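Local coordinates for protein DMATS type aromatic prenyltransferase (Streptomyces coelicolor, PDB 6ZS0) that probably transfers a dimethylallyl group from its diphosphate to C5 of the indole ring of tryptophan, at residues K204-H209 with T272-V277; L57-T62 with D250-Q255. One frame throughout, in Å; residues are numbered along the deposited sequence. Where two conformers were deposited one is given.

Contact 1 of 2, residues K204-H209 with T272-V277; sequences KVYLRH and TLYIPV
Tyr206 and Tyr274 meet inside the ABBA barrel of this prenyltransferase, a closed antiparallel sheet surrounded by helices. Strands 202-209 and 270-275 are not neighbours: strand 254-260 runs between them, so the two rings reach each other across it, and both touch Cys257 of that middle strand. The side chain of Tyr206 starts at a CB too distant to touch the other segment. With CG beside the backbone N and anti to the carbonyl carbon (chi1 -71°), its ring swings over until one side approaches Tyr274. Contact begins at CD2 of Tyr206, 4.1 Å from CE2 of Tyr274, and tightens one carbon further out, where Tyr206 CE2 lies 3.6 Å from that same Tyr274 CE2. Tyr206 CE2 also comes within 3.5 Å of Tyr274 OH. Tyr206 CZ is 3.8 Å from Tyr274 OH, and at the tip the OH atoms of Tyr206 and Tyr274 are 3.3 Å apart. The side chains cross at roughly a right angle, yet the ring planes differ by only 33°, with centroids 5.6 Å apart, so the rings meet obliquely. Tyrosine suits both places: its ring fills buried apolar space, while its hydroxyl extends to a polar site. Around the pair, Phe190 packs edge-to-face with the Tyr206 ring and Ala328 of strand 324-332 touches Tyr274. Thr272, two residues before Tyr274 on the same strand, has its CG2 over one face of the Tyr274 ring, nearer the ring's margin than its middle. Tyrosines lining such barrels commonly shield the allylic cation in this family, a role these two may share. One water joins the phenols, 2.7 Å from Tyr206 OH and 3.2 Å from Tyr274 OH.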
# COMPACT_ATOMS: atom_id res chain seq x y z
N LYS A 204 5.70 4.93 -10.61
CA LYS A 204 5.78 3.55 -10.09
C LYS A 204 4.79 2.70 -10.87
O LYS A 204 3.61 3.07 -10.93
CB LYS A 204 5.48 3.55 -8.59
CG LYS A 204 6.45 4.36 -7.74
CD LYS A 204 6.02 4.51 -6.29
CE LYS A 204 7.19 4.52 -5.32
NZ LYS A 204 7.73 3.16 -5.10
N VAL A 205 5.26 1.62 -11.49
CA VAL A 205 4.39 0.67 -12.23
C VAL A 205 4.34 -0.62 -11.43
O VAL A 205 5.39 -1.15 -11.07
CB VAL A 205 4.88 0.40 -13.67
CG1 VAL A 205 3.89 -0.48 -14.43
CG2 VAL A 205 5.12 1.69 -14.43
N TYR A 206 3.14 -1.08 -11.13
CA TYR A 206 2.91 -2.35 -10.40
C TYR A 206 2.53 -3.43 -11.40
O TYR A 206 1.72 -3.17 -12.32
CB TYR A 206 1.84 -2.19 -9.33
CG TYR A 206 2.26 -1.38 -8.15
CD1 TYR A 206 2.43 -0.02 -8.24
CD2 TYR A 206 2.49 -2.00 -6.92
CE1 TYR A 206 2.82 0.73 -7.14
CE2 TYR A 206 2.84 -1.25 -5.81
CZ TYR A 206 3.01 0.11 -5.93
OH TYR A 206 3.40 0.87 -4.86
N LEU A 207 3.09 -4.63 -11.22
CA LEU A 207 2.76 -5.82 -12.00
C LEU A 207 2.17 -6.86 -11.07
O LEU A 207 2.69 -7.01 -9.95
CB LEU A 207 4.02 -6.39 -12.66
CG LEU A 207 4.45 -5.76 -13.99
CD1 LEU A 207 4.62 -4.29 -13.89
CD2 LEU A 207 5.75 -6.39 -14.47
N ARG A 208 1.18 -7.59 -11.55
CA ARG A 208 0.62 -8.79 -10.89
C ARG A 208 1.44 -10.01 -11.35
O ARG A 208 1.77 -10.07 -12.56
CB ARG A 208 -0.84 -8.95 -11.29
CG ARG A 208 -1.67 -9.84 -10.37
CD ARG A 208 -3.14 -9.87 -10.79
NE ARG A 208 -3.49 -8.78 -11.70
CZ ARG A 208 -4.17 -7.67 -11.39
NH1 ARG A 208 -4.36 -6.76 -12.32
NH2 ARG A 208 -4.66 -7.47 -10.17
N HIS A 209 1.73 -10.94 -10.45
CA HIS A 209 2.48 -12.17 -10.80
C HIS A 209 1.72 -13.36 -10.26
O HIS A 209 1.74 -13.59 -9.06
CB HIS A 209 3.91 -12.11 -10.27
CG HIS A 209 4.70 -10.97 -10.80
ND1 HIS A 209 5.15 -10.91 -12.11
CD2 HIS A 209 5.08 -9.81 -10.21
CE1 HIS A 209 5.77 -9.77 -12.29
NE2 HIS A 209 5.73 -9.07 -11.15
N THR A 272 10.37 -3.32 -5.92
CA THR A 272 9.82 -3.90 -4.68
C THR A 272 9.06 -5.18 -5.03
O THR A 272 8.32 -5.18 -6.06
CB THR A 272 8.90 -2.91 -3.94
OG1 THR A 272 9.66 -1.73 -3.65
CG2 THR A 272 8.34 -3.51 -2.66
N LEU A 273 9.26 -6.22 -4.22
CA LEU A 273 8.43 -7.45 -4.28
C LEU A 273 7.50 -7.54 -3.08
O LEU A 273 7.98 -7.39 -1.95
CB LEU A 273 9.33 -8.68 -4.33
CG LEU A 273 8.60 -10.02 -4.45
CD1 LEU A 273 7.92 -10.15 -5.79
CD2 LEU A 273 9.55 -11.18 -4.26
N TYR A 274 6.20 -7.71 -3.35
CA TYR A 274 5.11 -7.79 -2.35
C TYR A 274 4.60 -9.23 -2.30
O TYR A 274 4.19 -9.79 -3.35
CB TYR A 274 3.95 -6.86 -2.71
CG TYR A 274 4.31 -5.40 -2.88
CD1 TYR A 274 4.12 -4.48 -1.86
CD2 TYR A 274 4.84 -4.94 -4.08
CE1 TYR A 274 4.46 -3.13 -2.02
CE2 TYR A 274 5.15 -3.60 -4.26
CZ TYR A 274 5.00 -2.70 -3.23
OH TYR A 274 5.36 -1.39 -3.40
N ILE A 275 4.62 -9.83 -1.12
CA ILE A 275 4.06 -11.18 -0.88
C ILE A 275 2.84 -11.04 0.04
O ILE A 275 2.97 -10.55 1.16
CB ILE A 275 5.13 -12.11 -0.29
CG1 ILE A 275 6.39 -12.21 -1.16
CG2 ILE A 275 4.53 -13.47 -0.01
CD1 ILE A 275 6.17 -12.70 -2.52
N PRO A 276 1.66 -11.54 -0.38
CA PRO A 276 0.45 -11.53 0.46
C PRO A 276 0.52 -12.61 1.55
O PRO A 276 -0.20 -13.62 1.50
CB PRO A 276 -0.66 -11.76 -0.57
CG PRO A 276 -0.02 -12.60 -1.62
CD PRO A 276 1.41 -12.10 -1.71
N VAL A 277 1.33 -12.32 2.57
CA VAL A 277 1.69 -13.31 3.62
C VAL A 277 0.42 -13.82 4.32
O VAL A 277 0.42 -14.97 4.76
CB VAL A 277 2.69 -12.72 4.62
CG1 VAL A 277 2.14 -11.54 5.35
CG2 VAL A 277 3.18 -13.75 5.63
O HOH W 1 2.73 0.03 -2.37

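Contact 2 of 2, residues L57-T62 with D250-Q255; sequences LSDDHT and DGRPAQ
Asp59 and Arg252 form a bidentate, end-on salt bridge at the surface of the ABBA barrel, where the loop leading into strand 64-70 faces the loop that leads into strand 254-260. Arg252 NH2 donates to Asp59 OD1 over 2.9 Å, and Arg252 NH1 donates to Asp59 OD2, also at 2.9 Å. Both bonds are nearly straight, the first at 170°, and each uses a syn lone pair. Carboxylate and guanidinium lie only 6° from coplanar, so the two bonds keep the groups in one plane and resist rotation of either. Arginine suits this place because it bridges the gap between the backbones and still offers N-H groups elsewhere: NH1 makes a second salt bridge with Asp279, and NE is also hydrogen-bonded. Its chain bends at chi3 (69°), turning the NH1/NH2 end to the carboxylate. Behind Asp59 stands a type I beta turn from Ser58 to His61, closed by His61 N to Ser58 O at 3.1 Å, which presents the aspartate outward. Asp60, the next residue in the turn, fixes the loop instead: its OD2 accepts from Tyr348 N and Thr349 OG1, and its OD1 forms an Asx turn. From one face of the carboxylate plane, Thr62 N reaches Asp60 OD1 at 3.1 Å and Thr62 OG1 reaches the same Asp60 OD1 at 2.7 Å.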
# COMPACT_ATOMS: atom_id res chain seq x y z
N LEU A 57 -9.62 -1.87 -1.24
CA LEU A 57 -8.41 -1.41 -0.52
C LEU A 57 -8.00 -2.44 0.54
O LEU A 57 -6.82 -2.62 0.74
CB LEU A 57 -8.65 -0.04 0.10
CG LEU A 57 -7.38 0.69 0.51
CD1 LEU A 57 -7.56 2.19 0.30
CD2 LEU A 57 -7.04 0.42 1.97
N SER A 58 -8.94 -3.12 1.19
CA SER A 58 -8.63 -4.19 2.19
C SER A 58 -9.66 -5.30 2.10
O SER A 58 -10.74 -5.07 1.56
CB SER A 58 -8.56 -3.62 3.58
OG SER A 58 -9.85 -3.17 3.99
N ASP A 59 -9.35 -6.50 2.62
CA ASP A 59 -10.22 -7.69 2.50
C ASP A 59 -11.57 -7.43 3.14
O ASP A 59 -12.58 -7.92 2.61
CB ASP A 59 -9.59 -8.93 3.12
CG ASP A 59 -8.47 -9.51 2.28
OD1 ASP A 59 -7.95 -8.79 1.37
OD2 ASP A 59 -8.16 -10.69 2.51
N ASP A 60 -11.61 -6.68 4.25
CA ASP A 60 -12.91 -6.47 4.94
C ASP A 60 -13.54 -5.13 4.52
O ASP A 60 -14.55 -4.76 5.14
CB ASP A 60 -12.78 -6.59 6.45
CG ASP A 60 -12.14 -5.40 7.15
OD1 ASP A 60 -11.59 -4.52 6.45
OD2 ASP A 60 -12.21 -5.40 8.40
N HIS A 61 -12.99 -4.47 3.53
CA HIS A 61 -13.57 -3.25 2.90
C HIS A 61 -13.38 -2.05 3.82
O HIS A 61 -14.11 -1.05 3.61
CB HIS A 61 -15.02 -3.44 2.51
CG HIS A 61 -15.20 -4.68 1.70
ND1 HIS A 61 -14.61 -4.84 0.46
CD2 HIS A 61 -15.83 -5.85 1.97
CE1 HIS A 61 -14.96 -6.04 -0.02
NE2 HIS A 61 -15.69 -6.65 0.87
N THR A 62 -12.45 -2.09 4.78
CA THR A 62 -12.04 -0.84 5.46
C THR A 62 -11.29 0.02 4.45
O THR A 62 -10.36 -0.45 3.80
CB THR A 62 -11.17 -1.09 6.68
OG1 THR A 62 -11.81 -2.02 7.57
CG2 THR A 62 -10.90 0.20 7.43
N ASP A 250 0.36 -20.08 -4.34
CA ASP A 250 -0.96 -20.59 -4.73
C ASP A 250 -2.11 -19.83 -4.07
O ASP A 250 -3.22 -20.24 -4.28
CB ASP A 250 -1.06 -22.08 -4.42
CG ASP A 250 -0.73 -22.45 -2.99
OD1 ASP A 250 -0.74 -23.67 -2.72
OD2 ASP A 250 -0.53 -21.56 -2.17
N GLY A 251 -1.84 -18.70 -3.43
CA GLY A 251 -2.89 -17.80 -2.93
C GLY A 251 -3.11 -16.64 -3.89
O GLY A 251 -3.00 -16.83 -5.12
N ARG A 252 -3.50 -15.50 -3.38
CA ARG A 252 -3.70 -14.34 -4.27
C ARG A 252 -2.35 -13.96 -4.85
O ARG A 252 -1.30 -14.31 -4.31
CB ARG A 252 -4.33 -13.18 -3.50
CG ARG A 252 -3.33 -12.36 -2.72
CD ARG A 252 -4.01 -11.32 -1.85
NE ARG A 252 -4.72 -11.99 -0.77
CZ ARG A 252 -5.60 -11.42 0.04
NH1 ARG A 252 -6.16 -12.13 1.02
NH2 ARG A 252 -5.90 -10.14 -0.11
N PRO A 253 -2.34 -13.25 -5.99
CA PRO A 253 -1.10 -12.97 -6.71
C PRO A 253 -0.12 -12.10 -5.90
O PRO A 253 -0.51 -11.24 -5.11
CB PRO A 253 -1.60 -12.23 -7.97
CG PRO A 253 -3.05 -12.58 -8.10
CD PRO A 253 -3.52 -12.73 -6.67
N ALA A 254 1.16 -12.35 -6.07
CA ALA A 254 2.24 -11.47 -5.65
C ALA A 254 2.23 -10.26 -6.58
O ALA A 254 1.63 -10.33 -7.66
CB ALA A 254 3.58 -12.16 -5.63
N GLN A 255 2.89 -9.20 -6.17
CA GLN A 255 3.02 -7.98 -7.00
C GLN A 255 4.46 -7.54 -6.98
O GLN A 255 5.19 -7.81 -5.98
CB GLN A 255 2.08 -6.86 -6.52
CG GLN A 255 0.62 -7.22 -6.67
CD GLN A 255 -0.28 -6.06 -6.31
OE1 GLN A 255 0.06 -4.89 -6.53
NE2 GLN A 255 -1.46 -6.39 -5.83

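In the fold
Contact 1 is buried in the barrel interior, whereas contact 2 lies at the surface, yet strand 254-260 ties them together. Its first residues belong to contact 2, and it pairs on one side with strand 202-209 and on the other with strand 270-275, the two strands of contact 1. Backbone atoms join directly: Tyr274 N lies 2.8 Å from Gln255 O and His209 N lies 2.9 Å from Ala254 O, both probable hydrogen bonds. The chemistry follows the setting. In the core, the contact consists of aromatic surface and two hydroxyls that share a water; at the surface, full charges pair in one plane and tie one loop to the lead-in of a barrel strand.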